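Local coordinates for protein probable 2-phosphosulfolactate phosphatase (PDB 1VR0) that probably catalyses the magnesium-dependent hydrolysis of (2R)-O-phospho-3-sulfolactate to (2R)-3-sulfolactate and phosphate, at residues Phe91-Ser94 with Met98-Thr101; Ile154-Thr159 with Asp166-Ser171. All coordinates share one frame; numbering follows the deposited sequence.

Interaction 1 of 2, residues Phe91-Ser94 with Met98-Thr101; sequences FDFS and MEYT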
# COMPACT_ATOMS: atom_id res chain seq x y z
N PHE A 91 30.68 -3.44 15.61
CA PHE A 91 30.74 -3.37 14.14
C PHE A 91 31.78 -2.36 13.71
O PHE A 91 32.25 -1.56 14.51
CB PHE A 91 29.36 -3.01 13.52
CG PHE A 91 28.44 -4.19 13.32
CD1 PHE A 91 28.46 -5.29 14.17
CD2 PHE A 91 27.54 -4.18 12.28
CE1 PHE A 91 27.60 -6.37 13.97
CE2 PHE A 91 26.68 -5.27 12.07
CZ PHE A 91 26.72 -6.37 12.92
N ASP A 92 32.14 -2.39 12.43
CA ASP A 92 33.17 -1.50 11.89
C ASP A 92 32.56 -0.19 11.43
O ASP A 92 33.13 0.88 11.67
CB ASP A 92 33.90 -2.21 10.74
CG ASP A 92 34.61 -3.46 11.19
OD1 ASP A 92 35.38 -3.37 12.16
OD2 ASP A 92 34.39 -4.55 10.63
N PHE A 93 31.39 -0.27 10.80
CA PHE A 93 30.72 0.89 10.29
C PHE A 93 29.25 0.84 10.60
O PHE A 93 28.70 -0.17 11.05
CB PHE A 93 30.97 1.02 8.78
CG PHE A 93 32.41 1.11 8.45
CD1 PHE A 93 33.14 2.26 8.82
CD2 PHE A 93 33.07 0.05 7.87
CE1 PHE A 93 34.54 2.36 8.58
CE2 PHE A 93 34.45 0.12 7.63
CZ PHE A 93 35.19 1.31 8.00
N SER A 94 28.62 1.97 10.34
CA SER A 94 27.23 2.18 10.64
C SER A 94 26.50 2.04 9.33
O SER A 94 26.93 1.23 8.51
CB SER A 94 27.10 3.55 11.32
OG SER A 94 25.87 4.14 11.07
N MSE A 98 28.30 7.62 3.42
CA MSE A 98 29.60 8.33 3.36
C MSE A 98 30.76 7.61 3.94
O MSE A 98 31.89 7.91 3.59
CB MSE A 98 29.58 9.69 4.04
CG MSE A 98 29.28 10.79 3.04
SE MSE A 98 27.36 10.71 2.68
CE MSE A 98 26.87 11.93 4.31
N GLU A 99 30.51 6.71 4.87
CA GLU A 99 31.61 6.04 5.52
C GLU A 99 32.16 4.86 4.70
O GLU A 99 33.25 4.36 5.00
CB GLU A 99 31.28 5.71 6.99
CG GLU A 99 30.26 4.64 7.29
CD GLU A 99 29.65 4.81 8.71
OE1 GLU A 99 30.39 4.97 9.71
OE2 GLU A 99 28.41 4.78 8.83
N TYR A 100 31.47 4.51 3.61
CA TYR A 100 31.90 3.44 2.71
C TYR A 100 32.63 4.00 1.51
O TYR A 100 32.25 3.75 0.35
CB TYR A 100 30.70 2.57 2.28
CG TYR A 100 30.04 1.93 3.46
CD1 TYR A 100 30.49 0.69 3.92
CD2 TYR A 100 29.00 2.57 4.16
CE1 TYR A 100 29.89 0.08 5.03
CE2 TYR A 100 28.42 1.97 5.27
CZ TYR A 100 28.87 0.72 5.70
OH TYR A 100 28.36 0.09 6.81
N THR A 101 33.69 4.73 1.81
CA THR A 101 34.59 5.27 0.79
C THR A 101 35.40 4.17 0.15
O THR A 101 35.57 3.09 0.73
CB THR A 101 35.61 6.29 1.40
OG1 THR A 101 36.53 5.62 2.28
CG2 THR A 101 34.91 7.38 2.13
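Tyr100, the buried member of this contact, brings its hydroxyl up to the CB of Phe93 and the carbonyl of Ser94. Phe93 CB lies 3.4 Å from Tyr100 OH. The Phe93 ring turns an edge to the Tyr100 face in a T-shaped pair, centroids 5.7 Å apart and planes at 61°. Ser94 O sits in the plane of the Tyr100 ring, at its edge, where it accepts a hydrogen bond from Tyr100 OH; the modelled 2.5 Å between Tyr100 OH and Ser94 O is very short, so its exact length is doubtful. Both segments belong to the long connection of a beta-alpha-beta crossover, running from strand 77-81 through helix 102-105 to the neighbouring parallel strand 109-113. Thr101 N-caps that helix, and Tyr100 packs on Leu110 and Met112. Between the segments the loop carries Asn95, a residue of the sulfolactate pocket. Against buried Tyr100 stands the more exposed flank of Glu99. Its CG lies between its own backbone N and carbonyl carbon (chi1 71°) and the chain is extended beyond, which carries the carboxylate past the edge of the Phe93 ring, Glu99 OE1 being 4.0 Å from Phe93 CD1, to Ser94 N. Glu99 OE2 accepts a weak, bent hydrogen bond from Ser94 N (3.2 Å, N-H...O 132°), and a second backbone donor, Ser96 N, also binds this oxygen.

Interaction 2 of 2, residues Ile154-Thr159 with Asp166-Ser171; sequences IVNAGT and DDFICS. With MG (magnesium ion), chain D.
The Phe168 ring meets Asn156 at its edge: ND2 of Asn156 lies near the ring plane, 4.1 Å from Phe168 CD1, while the ring of Phe163 meets that of Phe168. The Asn156 amide and the Asp167 carboxylate are almost perpendicular, 85° apart, and their side chains run alongside one another, pointing opposite ways. At the oxygen end of the amide, Asn156 OD1 is 2.8 Å from Ser171 OG. That hydroxyl, held beside its own backbone N (chi1 -56°), is also 2.9 Å from Asp167 O, and its single proton can serve either acceptor. The axes of strand 154-156 and helix 166-171 run antiparallel at 162°, 8.7 Å apart, as expected of a beta-alpha unit whose helix returns over its strand. The turn after the strand supplies one magnesium ligand, Gly158 O, and the helix another, Asp167 OD2, at 2.4 Å from the ion; Asp38, just past the adjacent parallel strand 33-37, joins two waters in completing the observed shell. Asp167 OD2 also accepts a weak bond from Gly158 N at 2.9 Å. The other oxygen, OD1, is gripped by Met39 N and by water 1, which donates to Asp166 OD2 as well. Both carboxylate oxygens of Asp167 are thus tied down, which fixes its rotation, and Asp166 acts from the second shell; magnesium would be expected to polarise the Gly158 carbonyl and its bound waters.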
# COMPACT_ATOMS: atom_id res chain seq x y z
N ILE A 154 8.37 -3.85 -7.62
CA ILE A 154 9.21 -2.95 -6.84
C ILE A 154 8.89 -3.15 -5.38
O ILE A 154 7.79 -2.89 -4.92
CB ILE A 154 9.01 -1.53 -7.31
CG1 ILE A 154 9.59 -1.44 -8.72
CG2 ILE A 154 9.78 -0.56 -6.44
CD1 ILE A 154 9.19 -0.20 -9.39
N VAL A 155 9.86 -3.70 -4.66
CA VAL A 155 9.66 -4.13 -3.28
C VAL A 155 10.18 -3.04 -2.36
O VAL A 155 11.37 -2.91 -2.19
CB VAL A 155 10.38 -5.46 -3.00
CG1 VAL A 155 10.10 -5.96 -1.59
CG2 VAL A 155 10.00 -6.50 -4.02
N ASN A 156 9.28 -2.22 -1.83
CA ASN A 156 9.64 -1.23 -0.81
C ASN A 156 9.96 -1.94 0.50
O ASN A 156 9.21 -2.81 0.92
CB ASN A 156 8.47 -0.27 -0.58
CG ASN A 156 8.17 0.59 -1.79
OD1 ASN A 156 8.42 0.18 -2.91
ND2 ASN A 156 7.67 1.78 -1.57
N ALA A 157 11.07 -1.61 1.14
CA ALA A 157 11.35 -2.18 2.46
C ALA A 157 10.39 -1.56 3.48
O ALA A 157 9.95 -2.23 4.41
CB ALA A 157 12.77 -1.94 2.86
N GLY A 158 10.04 -0.29 3.27
CA GLY A 158 9.22 0.45 4.22
C GLY A 158 10.05 0.70 5.47
O GLY A 158 11.28 0.61 5.41
N THR A 159 9.39 1.03 6.57
CA THR A 159 10.08 1.11 7.84
C THR A 159 9.22 0.39 8.87
O THR A 159 8.03 0.66 8.98
CB THR A 159 10.44 2.59 8.21
OG1 THR A 159 10.74 2.71 9.60
CG2 THR A 159 9.33 3.54 7.92
N ASP A 166 9.37 7.66 1.67
CA ASP A 166 10.71 7.68 1.00
C ASP A 166 10.81 6.54 -0.02
O ASP A 166 11.12 6.76 -1.20
CB ASP A 166 11.88 7.61 2.02
CG ASP A 166 11.72 6.51 3.06
OD1 ASP A 166 10.62 5.94 3.24
OD2 ASP A 166 12.70 6.20 3.74
N ASP A 167 10.51 5.31 0.40
CA ASP A 167 10.67 4.19 -0.50
C ASP A 167 9.65 4.29 -1.65
O ASP A 167 9.92 3.91 -2.75
CB ASP A 167 10.57 2.84 0.25
CG ASP A 167 11.75 2.62 1.22
OD1 ASP A 167 12.82 3.17 0.94
OD2 ASP A 167 11.64 1.92 2.24
N PHE A 168 8.48 4.84 -1.36
CA PHE A 168 7.40 4.91 -2.32
C PHE A 168 7.72 5.91 -3.42
O PHE A 168 7.53 5.60 -4.61
CB PHE A 168 6.12 5.31 -1.59
CG PHE A 168 4.83 5.13 -2.39
CD1 PHE A 168 4.34 3.86 -2.66
CD2 PHE A 168 4.08 6.23 -2.78
CE1 PHE A 168 3.13 3.70 -3.37
CE2 PHE A 168 2.88 6.07 -3.47
CZ PHE A 168 2.41 4.79 -3.76
N ILE A 169 8.21 7.09 -3.06
CA ILE A 169 8.50 8.09 -4.08
C ILE A 169 9.69 7.64 -4.93
O ILE A 169 9.75 7.91 -6.13
CB ILE A 169 8.73 9.50 -3.49
CG1 ILE A 169 8.78 10.55 -4.62
CG2 ILE A 169 9.96 9.57 -2.62
CD1 ILE A 169 8.56 12.01 -4.14
N CYS A 170 10.63 6.96 -4.29
CA CYS A 170 11.79 6.43 -4.98
C CYS A 170 11.33 5.38 -5.98
O CYS A 170 11.83 5.37 -7.09
CB CYS A 170 12.76 5.83 -3.99
SG CYS A 170 14.28 5.27 -4.79
N SER A 171 10.36 4.54 -5.60
CA SER A 171 9.74 3.61 -6.56
C SER A 171 9.18 4.34 -7.75
O SER A 171 9.36 3.94 -8.88
CB SER A 171 8.60 2.85 -5.95
OG SER A 171 8.99 2.14 -4.79
MG MG D . 12.93 2.09 4.22
O HOH W 1 14.16 4.04 3.14
O HOH W 2 12.29 4.00 5.66

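Overall arrangement
Interaction 1 closes along the chain before interaction 2 opens; their centres are 23 Å apart, on opposite sides of the chain's centre, and they do not touch. Interaction 2 is wholly buried, its centre about 8 Å from that of the chain, and joins a strand of the larger mixed sheet to the helix following it. Interaction 1, about 17 Å out and only partly buried, folds one loop upon itself beside the three-stranded parallel sheet. Chemistry follows place: an aromatic pair and side-chain bonds to backbone at the periphery; an amide, a hydroxyl, carboxylates and magnesium inside. Interaction 2 supplies two magnesium ligands directly; interaction 1 brackets pocket residue Asn95. Asp38, in neither contact, binds both metal and sulfolactate.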